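Putative modulator of DNA gyrase (Bacteroides thetaiotaomicron, PDB 1VPB) is a putative modulator of DNA gyrase that belongs to the peptidase U62 family and may have metallopeptidase activity. Local coordinates at residues 183-188 with 307-312; 260-265 with 414-419; 330-335 with 340-345. One frame throughout, in Å; residues are numbered along the deposited sequence.

Contact 1: residues 183-188 with 307-312; sequences GETKST and RYFDNE
A single aromatic ring, that of Phe-309, makes this surface contact, meeting the strand at Gly-183, Glu-184 and Thr-185. Residues 183-188 belong to strand 181-198, paired with strand 159-177, whereas 307-312 is an irregular loop between strands 294-296 and 319-323. The contact therefore sets a loop of the C-terminal region against the six-stranded antiparallel sheet, which is built from strands of the first and central regions. It is small, burying 125 Å² over both sides, and no hydrogen bond crosses it. The backbones stay separate: the alpha carbons of Gly-183 and Phe-309 lie 8.3 Å apart, a gap the phenyl group bridges; chi1 of 48° places its CG between the residue's own N and carbonyl carbon.

The touching is done by the far corner of the ring. Phe-309 CZ lies 3.8 Å from Glu-184 N, which sits at the ring edge near its plane. The same CZ meets Thr-185 CG2 at 3.8 Å and Gly-183 CA at 3.9 Å, both approaching obliquely. At Gly-183 there is no side chain between ring and backbone, which accounts for the close approach to the alpha carbon. On Thr-185 it is the methyl branch that turns to the ring. The ring also meets Phe-181, from the same strand, edge-to-face, while the carboxylate of Glu-184 forms a salt bridge with Lys-19.

Just beyond Phe-309 the loop is held by an Asx turn: Glu-312 N donates to Asp-310 OD1 at 2.9 Å, with an N-H...O angle of 142°, and the donor approaches from above the carboxylate plane, 61° out of it.

Contact 2: residues 260-265 with 414-419; sequences LSPMIS and GNLITL
Leu-416 carries this apolar contact, meeting Pro-262 with its branch and Met-263 with its stem, and the two encounters differ in direction. Against Pro-262 the leucine side chain runs at about a right angle, so that CD1 meets the CB-CG side of the pyrrolidine ring. Leu-416 CD1 is 3.6 Å from Pro-262 CB and equally far from Pro-262 CG, which shows that the methyl sits astride the bond between them. Against Met-263 the two side chains slide past each other in opposite directions, and Met-263 SD stops 3.9 Å from Leu-416 CB.

The methionine reaches this place by folding: chi1 of -63° and chi2 of -74° put the sulfur beside the base of the leucine, and a bent chi3 of -75° sets only the direction of CE. No hydrogen bond crosses the interface, which buries 171 Å² in all, and the nearest alpha carbons, of Met-263 and Leu-416, are 7.5 Å apart.

Each backbone is shaped near the contact. The helix of 260-265 is kinked at Pro-262, and Met-263 N makes a weak bond to Leu-260 O. On the other side Asn-415 is the N-cap: Ile-417 N donates to Asn-415 OD1 at 3.0 Å, from above the carbonyl plane, capping the helix whose first residue is Leu-416.

The contact joins the end of helix 256-265 to the start of helix 416-421. Phe-278, from a loop, touches both Met-263 and Leu-416; Trp-420 packs on Met-263 from helix 416-421, and strand 388-399 contributes Tyr-391 beside Pro-262 and Phe-389 beside Leu-416.

Contact 3: residues 330-335 with 340-345; sequences YFIDTY and MGVDPT
The hydroxyl of Thr-345 links two backbone groups of the facing segment, giving to one and taking from the other. Thr-345 OG1 donates to Tyr-330 O at a short 2.6 Å, arriving 26° off the carbonyl plane. It also accepts from Ile-332 N at 3.0 Å, along a nearly straight line of 172°. A chi1 of 57° sets OG1 between the threonine's own N and carbonyl carbon, which turns it to both groups. Beside it, Thr-345 N donates to Ile-332 O at 2.9 Å, in the carbonyl plane.

Outward from these bonds, Pro-344 CB rests 3.7 Å from Ile-332 O. The isoleucine side chain reaches the other way: its CG2 meets Met-340 CE at 4.0 Å, the two chains crossing obliquely, and its CD1 meets Val-342 CG2 at 4.0 Å, nearly at right angles.

The two segments contain the two ends of helix 334-340 and the chain on either side of it. Asp-333 is its N-cap, whose OD1 accepts from Asn-336 N, and Gly-341, with positive phi, is the C-prime residue of the Schellman motif that ends it, with Val-342 N bonded to Ala-337 O.

Chemically, the hydroxyl adds two bonds to the single backbone bond, so the clasp between the segments entering and leaving the helix is polar at its centre, with apolar contacts around it.

Contact 2 is the buried one, apolar throughout, and joins two helix ends in the C-terminal part. Contact 1 lies at the surface and rests on one ring against a sheet strand; across the molecule's centre, its own centre is about 29 Å from that of contact 2. Contact 3, partly buried, is the only one of the three with hydrogen bonds across its segments, and buries most, 319 Å². It closes a local turn around one helix, whereas contacts 1 and 2 bring together segments more than a hundred residues apart. Contacts 1 and 3 touch: Glu-312 OE1 and Thr-334 OG1, 2.9 Å apart, probably share a hydrogen bond.

Contact 1: residues 183-188 with 307-312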
ATOM      1  N   GLY A 183      25.705  13.902  -7.924  1.00 33.38           N
ATOM      2  CA  GLY A 183      25.370  14.143  -6.512  1.00 35.91           C
ATOM      3  C   GLY A 183      25.238  12.908  -5.703  1.00 35.73           C
ATOM      4  O   GLY A 183      24.954  11.842  -6.221  1.00 33.91           O
ATOM      5  N   GLU A 184      25.443  13.025  -4.387  1.00 32.55           N
ATOM      6  CA  GLU A 184      25.264  11.866  -3.556  1.00 33.99           C
ATOM      7  C   GLU A 184      24.762  12.257  -2.187  1.00 36.72           C
ATOM      8  O   GLU A 184      24.983  13.402  -1.726  1.00 35.13           O
ATOM      9  CB  GLU A 184      26.479  11.006  -3.450  1.00 40.66           C
ATOM     10  CG  GLU A 184      27.647  11.531  -2.742  1.00 43.88           C
ATOM     11  CD  GLU A 184      28.753  10.461  -2.688  1.00 48.92           C
ATOM     12  OE1 GLU A 184      28.547   9.309  -2.231  1.00 57.00           O
ATOM     13  OE2 GLU A 184      29.802  10.808  -3.160  1.00 49.98           O
ATOM     14  N   THR A 185      23.979  11.341  -1.630  1.00 34.23           N
ATOM     15  CA  THR A 185      23.390  11.519  -0.299  1.00 33.65           C
ATOM     16  C   THR A 185      23.532  10.265   0.529  1.00 34.37           C
ATOM     17  O   THR A 185      23.707   9.163   0.014  1.00 35.78           O
ATOM     18  CB  THR A 185      21.940  11.911  -0.417  1.00 36.11           C
ATOM     19  OG1 THR A 185      21.188  10.867  -1.107  1.00 37.30           O
ATOM     20  CG2 THR A 185      21.777  13.149  -1.225  1.00 38.69           C
ATOM     21  N   LYS A 186      23.497  10.420   1.859  1.00 32.97           N
ATOM     22  CA  LYS A 186      23.486   9.260   2.767  1.00 33.15           C
ATOM     23  C   LYS A 186      22.790   9.726   4.034  1.00 31.97           C
ATOM     24  O   LYS A 186      22.907  10.876   4.417  1.00 33.93           O
ATOM     25  CB  LYS A 186      24.890   8.707   3.118  1.00 36.87           C
ATOM     26  CG  LYS A 186      25.803   9.731   3.739  1.00 39.47           C
ATOM     27  CD  LYS A 186      27.204   9.153   4.002  1.00 45.02           C
ATOM     28  CE  LYS A 186      28.152  10.248   4.439  1.00 56.52           C
ATOM     29  NZ  LYS A 186      29.293   9.602   5.113  1.00 63.70           N
ATOM     30  N   SER A 187      21.993   8.836   4.611  1.00 30.99           N
ATOM     31  CA  SER A 187      21.318   9.108   5.856  1.00 31.33           C
ATOM     32  C   SER A 187      20.972   7.835   6.610  1.00 32.94           C
ATOM     33  O   SER A 187      20.924   6.719   6.041  1.00 32.87           O
ATOM     34  CB  SER A 187      20.073   9.934   5.632  1.00 34.93           C
ATOM     35  OG  SER A 187      19.138   9.218   4.829  1.00 37.53           O
ATOM     36  N   THR A 188      20.698   8.020   7.913  1.00 32.12           N
ATOM     37  CA  THR A 188      20.230   6.950   8.785  1.00 30.33           C
ATOM     38  C   THR A 188      18.948   7.361   9.461  1.00 31.85           C
ATOM     39  O   THR A 188      18.554   8.567   9.459  1.00 32.81           O
ATOM     40  CB  THR A 188      21.298   6.576   9.868  1.00 33.37           C
ATOM     41  OG1 THR A 188      21.744   7.821  10.485  1.00 33.82           O
ATOM     42  CG2 THR A 188      22.481   5.951   9.251  1.00 33.57           C
ATOM     43  N   ARG A 307      18.097  18.433   2.566  1.00 33.30           N
ATOM     44  CA  ARG A 307      18.734  18.048   1.297  1.00 33.03           C
ATOM     45  C   ARG A 307      19.162  19.250   0.487  1.00 29.68           C
ATOM     46  O   ARG A 307      18.544  20.314   0.557  1.00 33.96           O
ATOM     47  CB  ARG A 307      17.777  17.164   0.472  1.00 32.07           C
ATOM     48  CG  ARG A 307      16.508  17.827   0.114  1.00 34.20           C
ATOM     49  CD  ARG A 307      15.599  16.959  -0.757  1.00 33.02           C
ATOM     50  NE  ARG A 307      14.338  17.664  -1.030  1.00 34.42           N
ATOM     51  CZ  ARG A 307      13.453  17.292  -1.947  1.00 37.64           C
ATOM     52  NH1 ARG A 307      13.637  16.204  -2.700  1.00 35.90           N
ATOM     53  NH2 ARG A 307      12.356  17.983  -2.073  1.00 37.43           N
ATOM     54  N   TYR A 308      20.279  19.085  -0.238  1.00 31.80           N
ATOM     55  CA  TYR A 308      20.759  20.165  -1.094  1.00 30.63           C
ATOM     56  C   TYR A 308      20.227  20.161  -2.539  1.00 32.77           C
ATOM     57  O   TYR A 308      20.406  21.115  -3.245  1.00 33.21           O
ATOM     58  CB  TYR A 308      22.283  20.151  -1.129  1.00 30.90           C
ATOM     59  CG  TYR A 308      22.910  20.690   0.165  1.00 29.05           C
ATOM     60  CD1 TYR A 308      22.443  21.864   0.712  1.00 33.87           C
ATOM     61  CD2 TYR A 308      23.915  19.983   0.831  1.00 31.67           C
ATOM     62  CE1 TYR A 308      23.001  22.359   1.890  1.00 31.71           C
ATOM     63  CE2 TYR A 308      24.491  20.480   2.030  1.00 33.68           C
ATOM     64  CZ  TYR A 308      24.011  21.692   2.533  1.00 32.77           C
ATOM     65  OH  TYR A 308      24.555  22.211   3.723  1.00 32.74           O
ATOM     66  N   PHE A 309      19.586  19.062  -2.923  1.00 33.67           N
ATOM     67  CA  PHE A 309      18.996  18.994  -4.260  1.00 32.14           C
ATOM     68  C   PHE A 309      17.806  18.046  -4.255  1.00 32.69           C
ATOM     69  O   PHE A 309      17.728  17.149  -3.429  1.00 33.87           O
ATOM     70  CB  PHE A 309      20.026  18.573  -5.325  1.00 34.13           C
ATOM     71  CG  PHE A 309      20.840  17.392  -4.960  1.00 31.36           C
ATOM     72  CD1 PHE A 309      22.056  17.540  -4.257  1.00 31.49           C
ATOM     73  CD2 PHE A 309      20.449  16.118  -5.350  1.00 37.92           C
ATOM     74  CE1 PHE A 309      22.812  16.463  -3.948  1.00 35.72           C
ATOM     75  CE2 PHE A 309      21.233  15.032  -5.042  1.00 33.86           C
ATOM     76  CZ  PHE A 309      22.403  15.224  -4.291  1.00 35.65           C
ATOM     77  N   ASP A 310      16.914  18.234  -5.226  1.00 33.70           N
ATOM     78  CA  ASP A 310      15.841  17.268  -5.411  1.00 34.16           C
ATOM     79  C   ASP A 310      16.240  16.209  -6.403  1.00 38.40           C
ATOM     80  O   ASP A 310      17.397  16.147  -6.866  1.00 36.15           O
ATOM     81  CB  ASP A 310      14.546  17.969  -5.784  1.00 32.88           C
ATOM     82  CG  ASP A 310      14.505  18.505  -7.215  1.00 34.96           C
ATOM     83  OD1 ASP A 310      15.491  18.375  -8.017  1.00 34.80           O
ATOM     84  OD2 ASP A 310      13.430  19.049  -7.613  1.00 37.75           O
ATOM     85  N   ASN A 311      15.281  15.348  -6.779  1.00 37.95           N
ATOM     86  CA  ASN A 311      15.667  14.278  -7.725  1.00 38.84           C
ATOM     87  C   ASN A 311      15.984  14.664  -9.174  1.00 40.46           C
ATOM     88  O   ASN A 311      16.460  13.813  -9.958  1.00 46.90           O
ATOM     89  CB  ASN A 311      14.579  13.183  -7.630  1.00 38.94           C
ATOM     90  CG  ASN A 311      14.582  12.467  -6.273  1.00 51.46           C
ATOM     91  OD1 ASN A 311      15.431  12.736  -5.381  1.00 60.55           O
ATOM     92  ND2 ASN A 311      13.642  11.507  -6.111  1.00 60.78           N
ATOM     93  N   GLU A 312      15.753  15.915  -9.561  1.00 36.80           N
ATOM     94  CA  GLU A 312      16.079  16.456 -10.830  1.00 37.93           C
ATOM     95  C   GLU A 312      17.440  17.204 -10.763  1.00 35.41           C
ATOM     96  O   GLU A 312      17.764  17.887 -11.723  1.00 37.79           O
ATOM     97  CB  GLU A 312      15.056  17.544 -11.282  1.00 42.19           C
ATOM     98  CG  GLU A 312      13.617  17.216 -11.457  1.00 56.58           C
ATOM     99  CD  GLU A 312      13.022  18.167 -12.481  1.00 54.28           C
ATOM    100  OE1 GLU A 312      12.662  19.329 -12.178  1.00 47.04           O
ATOM    101  OE2 GLU A 312      12.983  17.752 -13.621  1.00 54.57           O
TER

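Contact 2: residues 260-265 with 414-419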
ATOM      1  N   LEU A 260      -2.575  20.726   7.447  1.00 32.41           N
ATOM      2  CA  LEU A 260      -1.715  21.471   6.581  1.00 32.54           C
ATOM      3  C   LEU A 260      -1.437  20.730   5.291  1.00 33.59           C
ATOM      4  O   LEU A 260      -1.284  21.323   4.214  1.00 33.94           O
ATOM      5  CB  LEU A 260      -0.367  21.751   7.256  1.00 33.65           C
ATOM      6  CG  LEU A 260       0.570  22.654   6.493  1.00 33.84           C
ATOM      7  CD1 LEU A 260       0.013  24.039   6.239  1.00 37.18           C
ATOM      8  CD2 LEU A 260       1.869  22.782   7.278  1.00 36.86           C
ATOM      9  N   SER A 261      -1.401  19.416   5.416  1.00 33.35           N
ATOM     10  CA  SER A 261      -1.052  18.538   4.288  1.00 36.21           C
ATOM     11  C   SER A 261      -1.817  18.841   2.979  1.00 34.25           C
ATOM     12  O   SER A 261      -1.189  19.002   1.960  1.00 35.11           O
ATOM     13  CB  SER A 261      -1.260  17.073   4.692  1.00 37.46           C
ATOM     14  OG  SER A 261      -0.787  16.265   3.656  1.00 45.18           O
ATOM     15  N   PRO A 262      -3.144  18.956   2.991  1.00 34.79           N
ATOM     16  CA  PRO A 262      -3.851  19.266   1.752  1.00 34.84           C
ATOM     17  C   PRO A 262      -3.553  20.619   1.168  1.00 39.29           C
ATOM     18  O   PRO A 262      -3.684  20.809  -0.044  1.00 38.13           O
ATOM     19  CB  PRO A 262      -5.313  19.120   2.121  1.00 40.16           C
ATOM     20  CG  PRO A 262      -5.388  19.117   3.560  1.00 39.32           C
ATOM     21  CD  PRO A 262      -4.079  18.689   4.102  1.00 36.69           C
ATOM     22  N   MET A 263      -3.115  21.565   2.001  1.00 36.05           N
ATOM     23  CA  MET A 263      -2.702  22.863   1.480  1.00 34.30           C
ATOM     24  C   MET A 263      -1.414  22.672   0.701  1.00 33.60           C
ATOM     25  O   MET A 263      -1.220  23.240  -0.377  1.00 34.51           O
ATOM     26  CB  MET A 263      -2.458  23.834   2.627  1.00 33.94           C
ATOM     27  CG  MET A 263      -3.694  24.153   3.463  1.00 38.50           C
ATOM     28  SD  MET A 263      -4.901  25.247   2.689  1.00 35.96           S
ATOM     29  CE  MET A 263      -4.151  26.812   2.787  1.00 36.63           C
ATOM     30  N   ILE A 264      -0.519  21.860   1.242  1.00 34.25           N
ATOM     31  CA  ILE A 264       0.765  21.651   0.573  1.00 34.29           C
ATOM     32  C   ILE A 264       0.575  20.864  -0.729  1.00 36.10           C
ATOM     33  O   ILE A 264       1.205  21.170  -1.719  1.00 34.27           O
ATOM     34  CB  ILE A 264       1.707  20.919   1.506  1.00 37.15           C
ATOM     35  CG1 ILE A 264       1.892  21.765   2.786  1.00 35.64           C
ATOM     36  CG2 ILE A 264       3.054  20.618   0.845  1.00 37.21           C
ATOM     37  CD1 ILE A 264       2.354  23.122   2.586  1.00 38.26           C
ATOM     38  N   SER A 265      -0.342  19.912  -0.737  1.00 37.55           N
ATOM     39  CA  SER A 265      -0.644  19.164  -1.975  1.00 37.81           C
ATOM     40  C   SER A 265      -1.121  20.093  -3.079  1.00 37.15           C
ATOM     41  O   SER A 265      -0.761  19.932  -4.247  1.00 36.07           O
ATOM     42  CB  SER A 265      -1.681  18.085  -1.703  1.00 38.90           C
ATOM     43  OG  SER A 265      -1.210  17.100  -0.807  1.00 41.78           O
ATOM     44  N   GLY A 414     -15.737  22.214   6.689  1.00 37.64           N
ATOM     45  CA  GLY A 414     -15.502  23.604   6.312  1.00 37.24           C
ATOM     46  C   GLY A 414     -14.751  23.654   5.015  1.00 37.63           C
ATOM     47  O   GLY A 414     -14.794  22.707   4.229  1.00 36.03           O
ATOM     48  N   ASN A 415     -14.034  24.763   4.790  1.00 35.43           N
ATOM     49  CA  ASN A 415     -13.204  24.920   3.624  1.00 32.12           C
ATOM     50  C   ASN A 415     -11.816  25.252   4.137  1.00 33.18           C
ATOM     51  O   ASN A 415     -11.669  26.005   5.103  1.00 32.78           O
ATOM     52  CB  ASN A 415     -13.720  26.030   2.693  1.00 35.17           C
ATOM     53  CG  ASN A 415     -12.839  26.207   1.476  1.00 39.30           C
ATOM     54  OD1 ASN A 415     -11.825  26.929   1.498  1.00 35.31           O
ATOM     55  ND2 ASN A 415     -13.201  25.520   0.393  1.00 39.60           N
ATOM     56  N   LEU A 416     -10.815  24.640   3.540  1.00 30.98           N
ATOM     57  CA  LEU A 416      -9.444  24.719   4.062  1.00 31.26           C
ATOM     58  C   LEU A 416      -8.900  26.149   4.059  1.00 34.38           C
ATOM     59  O   LEU A 416      -8.134  26.534   4.947  1.00 33.68           O
ATOM     60  CB  LEU A 416      -8.516  23.795   3.300  1.00 34.74           C
ATOM     61  CG  LEU A 416      -8.730  22.307   3.617  1.00 34.42           C
ATOM     62  CD1 LEU A 416      -7.982  21.471   2.571  1.00 36.05           C
ATOM     63  CD2 LEU A 416      -8.194  21.959   5.047  1.00 35.60           C
ATOM     64  N   ILE A 417      -9.289  26.943   3.084  1.00 33.51           N
ATOM     65  CA  ILE A 417      -8.790  28.308   3.045  1.00 33.96           C
ATOM     66  C   ILE A 417      -9.299  29.130   4.207  1.00 32.25           C
ATOM     67  O   ILE A 417      -8.516  29.778   4.885  1.00 35.25           O
ATOM     68  CB  ILE A 417      -9.130  28.987   1.671  1.00 34.82           C
ATOM     69  CG1 ILE A 417      -8.463  28.268   0.542  1.00 35.75           C
ATOM     70  CG2 ILE A 417      -8.685  30.436   1.639  1.00 38.09           C
ATOM     71  CD1 ILE A 417      -8.851  28.845  -0.801  1.00 39.59           C
ATOM     72  N   THR A 418     -10.612  29.111   4.451  1.00 32.08           N
ATOM     73  CA  THR A 418     -11.185  29.846   5.592  1.00 31.56           C
ATOM     74  C   THR A 418     -10.741  29.242   6.921  1.00 34.47           C
ATOM     75  O   THR A 418     -10.568  29.949   7.929  1.00 32.06           O
ATOM     76  CB  THR A 418     -12.722  30.029   5.482  1.00 36.26           C
ATOM     77  OG1 THR A 418     -13.352  28.828   4.990  1.00 31.96           O
ATOM     78  CG2 THR A 418     -13.026  31.100   4.430  1.00 34.06           C
ATOM     79  N   LEU A 419     -10.551  27.935   6.960  1.00 33.52           N
ATOM     80  CA  LEU A 419      -9.972  27.323   8.143  1.00 32.78           C
ATOM     81  C   LEU A 419      -8.611  27.951   8.472  1.00 31.06           C
ATOM     82  O   LEU A 419      -8.402  28.444   9.589  1.00 32.40           O
ATOM     83  CB  LEU A 419      -9.775  25.838   7.953  1.00 31.48           C
ATOM     84  CG  LEU A 419      -9.127  25.161   9.179  1.00 31.75           C
ATOM     85  CD1 LEU A 419      -9.963  25.159  10.444  1.00 31.46           C
ATOM     86  CD2 LEU A 419      -8.727  23.767   8.813  1.00 34.19           C
TER

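Contact 3: residues 330-335 with 340-345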
ATOM      1  N   TYR A 330       4.798  28.174  -5.181  1.00 35.54           N
ATOM      2  CA  TYR A 330       4.310  26.882  -5.635  1.00 35.08           C
ATOM      3  C   TYR A 330       5.539  25.970  -5.802  1.00 36.40           C
ATOM      4  O   TYR A 330       6.679  26.458  -5.958  1.00 38.12           O
ATOM      5  CB  TYR A 330       3.632  27.047  -6.974  1.00 36.16           C
ATOM      6  CG  TYR A 330       2.321  27.778  -7.019  1.00 34.66           C
ATOM      7  CD1 TYR A 330       1.300  27.498  -6.128  1.00 35.37           C
ATOM      8  CD2 TYR A 330       2.059  28.663  -8.044  1.00 40.87           C
ATOM      9  CE1 TYR A 330       0.029  28.126  -6.250  1.00 35.05           C
ATOM     10  CE2 TYR A 330       0.831  29.292  -8.142  1.00 39.09           C
ATOM     11  CZ  TYR A 330      -0.172  29.024  -7.246  1.00 35.85           C
ATOM     12  OH  TYR A 330      -1.394  29.691  -7.382  1.00 38.83           O
ATOM     13  N   PHE A 331       5.305  24.650  -5.820  1.00 34.67           N
ATOM     14  CA  PHE A 331       6.354  23.660  -5.949  1.00 34.31           C
ATOM     15  C   PHE A 331       6.245  23.059  -7.354  1.00 36.52           C
ATOM     16  O   PHE A 331       5.504  22.117  -7.533  1.00 38.00           O
ATOM     17  CB  PHE A 331       6.275  22.610  -4.862  1.00 35.17           C
ATOM     18  CG  PHE A 331       6.633  23.143  -3.513  1.00 35.79           C
ATOM     19  CD1 PHE A 331       7.963  23.388  -3.216  1.00 37.16           C
ATOM     20  CD2 PHE A 331       5.671  23.422  -2.559  1.00 38.97           C
ATOM     21  CE1 PHE A 331       8.318  23.948  -2.002  1.00 40.62           C
ATOM     22  CE2 PHE A 331       6.050  23.995  -1.343  1.00 41.60           C
ATOM     23  CZ  PHE A 331       7.355  24.244  -1.089  1.00 41.79           C
ATOM     24  N   ILE A 332       6.968  23.661  -8.287  1.00 35.68           N
ATOM     25  CA  ILE A 332       6.828  23.365  -9.724  1.00 34.59           C
ATOM     26  C   ILE A 332       8.108  22.776 -10.271  1.00 34.69           C
ATOM     27  O   ILE A 332       9.131  23.439 -10.268  1.00 36.34           O
ATOM     28  CB  ILE A 332       6.457  24.590 -10.458  1.00 37.22           C
ATOM     29  CG1 ILE A 332       5.196  25.213  -9.845  1.00 37.33           C
ATOM     30  CG2 ILE A 332       6.088  24.221 -11.904  1.00 40.87           C
ATOM     31  CD1 ILE A 332       4.795  26.461 -10.496  1.00 41.20           C
ATOM     32  N   ASP A 333       8.057  21.531 -10.720  1.00 35.09           N
ATOM     33  CA  ASP A 333       9.240  20.944 -11.330  1.00 36.28           C
ATOM     34  C   ASP A 333       9.393  21.377 -12.795  1.00 36.42           C
ATOM     35  O   ASP A 333       8.585  22.139 -13.364  1.00 36.79           O
ATOM     36  CB  ASP A 333       9.252  19.425 -11.186  1.00 37.49           C
ATOM     37  CG  ASP A 333       8.278  18.740 -12.110  1.00 42.73           C
ATOM     38  OD1 ASP A 333       7.385  19.404 -12.705  1.00 39.41           O
ATOM     39  OD2 ASP A 333       8.309  17.508 -12.185  1.00 43.31           O
ATOM     40  N   THR A 334      10.448  20.880 -13.428  1.00 37.27           N
ATOM     41  CA  THR A 334      10.837  21.356 -14.752  1.00 37.69           C
ATOM     42  C   THR A 334       9.714  21.048 -15.746  1.00 37.39           C
ATOM     43  O   THR A 334       9.318  21.904 -16.546  1.00 40.38           O
ATOM     44  CB  THR A 334      12.157  20.711 -15.166  1.00 43.27           C
ATOM     45  OG1 THR A 334      13.222  21.180 -14.296  1.00 43.36           O
ATOM     46  CG2 THR A 334      12.609  21.171 -16.545  1.00 45.37           C
ATOM     47  N   TYR A 335       9.227  19.826 -15.700  1.00 37.64           N
ATOM     48  CA  TYR A 335       8.162  19.386 -16.616  1.00 37.21           C
ATOM     49  C   TYR A 335       6.893  20.216 -16.517  1.00 37.91           C
ATOM     50  O   TYR A 335       6.414  20.759 -17.510  1.00 38.15           O
ATOM     51  CB  TYR A 335       7.861  17.947 -16.328  1.00 35.97           C
ATOM     52  CG  TYR A 335       6.805  17.347 -17.167  1.00 38.20           C
ATOM     53  CD1 TYR A 335       7.011  17.157 -18.538  1.00 37.44           C
ATOM     54  CD2 TYR A 335       5.633  16.918 -16.619  1.00 41.96           C
ATOM     55  CE1 TYR A 335       6.048  16.594 -19.321  1.00 35.37           C
ATOM     56  CE2 TYR A 335       4.660  16.332 -17.389  1.00 42.89           C
ATOM     57  CZ  TYR A 335       4.874  16.172 -18.744  1.00 38.07           C
ATOM     58  OH  TYR A 335       3.865  15.551 -19.464  1.00 44.63           O
ATOM     59  N   MET A 340       3.106  24.621 -18.201  1.00 42.72           N
ATOM     60  CA  MET A 340       2.329  25.747 -17.789  1.00 44.07           C
ATOM     61  C   MET A 340       2.855  27.052 -18.333  1.00 44.32           C
ATOM     62  O   MET A 340       2.152  28.067 -18.260  1.00 48.25           O
ATOM     63  CB  MET A 340       2.280  25.801 -16.263  1.00 41.76           C
ATOM     64  CG  MET A 340       1.397  24.699 -15.694  1.00 39.82           C
ATOM     65  SD  MET A 340       0.866  24.942 -14.016  1.00 43.85           S
ATOM     66  CE  MET A 340       2.371  24.510 -13.272  1.00 37.70           C
ATOM     67  N   GLY A 341       4.080  27.045 -18.834  1.00 42.72           N
ATOM     68  CA  GLY A 341       4.731  28.236 -19.309  1.00 44.14           C
ATOM     69  C   GLY A 341       5.127  29.184 -18.199  1.00 48.30           C
ATOM     70  O   GLY A 341       4.983  30.402 -18.322  1.00 48.18           O
ATOM     71  N   VAL A 342       5.613  28.622 -17.086  1.00 46.34           N
ATOM     72  CA  VAL A 342       5.984  29.437 -15.934  1.00 44.32           C
ATOM     73  C   VAL A 342       7.362  28.975 -15.470  1.00 44.41           C
ATOM     74  O   VAL A 342       7.912  28.011 -16.007  1.00 45.99           O
ATOM     75  CB  VAL A 342       5.008  29.306 -14.796  1.00 44.90           C
ATOM     76  CG1 VAL A 342       3.586  29.726 -15.190  1.00 48.37           C
ATOM     77  CG2 VAL A 342       4.994  27.861 -14.271  1.00 40.62           C
ATOM     78  N   ASP A 343       7.927  29.696 -14.509  1.00 45.12           N
ATOM     79  CA  ASP A 343       9.247  29.361 -14.008  1.00 46.88           C
ATOM     80  C   ASP A 343       9.153  28.219 -13.003  1.00 44.93           C
ATOM     81  O   ASP A 343       8.270  28.214 -12.129  1.00 42.98           O
ATOM     82  CB  ASP A 343       9.852  30.530 -13.263  1.00 49.59           C
ATOM     83  CG  ASP A 343      10.190  31.705 -14.161  1.00 60.32           C
ATOM     84  OD1 ASP A 343      10.462  31.501 -15.356  1.00 59.57           O
ATOM     85  OD2 ASP A 343      10.220  32.868 -13.705  1.00 63.74           O
ATOM     86  N   PRO A 344      10.078  27.270 -13.107  1.00 43.54           N
ATOM     87  CA  PRO A 344      10.154  26.186 -12.155  1.00 41.25           C
ATOM     88  C   PRO A 344      10.740  26.709 -10.846  1.00 39.76           C
ATOM     89  O   PRO A 344      11.490  27.694 -10.843  1.00 41.12           O
ATOM     90  CB  PRO A 344      11.142  25.193 -12.812  1.00 39.65           C
ATOM     91  CG  PRO A 344      11.975  26.043 -13.707  1.00 42.49           C
ATOM     92  CD  PRO A 344      11.150  27.200 -14.112  1.00 46.42           C
ATOM     93  N   THR A 345      10.437  26.008  -9.760  1.00 37.76           N
ATOM     94  CA  THR A 345      10.974  26.289  -8.437  1.00 38.86           C
ATOM     95  C   THR A 345      11.775  25.134  -7.860  1.00 37.81           C
ATOM     96  O   THR A 345      13.015  25.096  -7.952  1.00 40.18           O
ATOM     97  CB  THR A 345       9.833  26.818  -7.475  1.00 40.41           C
ATOM     98  OG1 THR A 345       8.733  25.869  -7.374  1.00 35.89           O
ATOM     99  CG2 THR A 345       9.242  28.053  -8.001  1.00 41.49           C
TER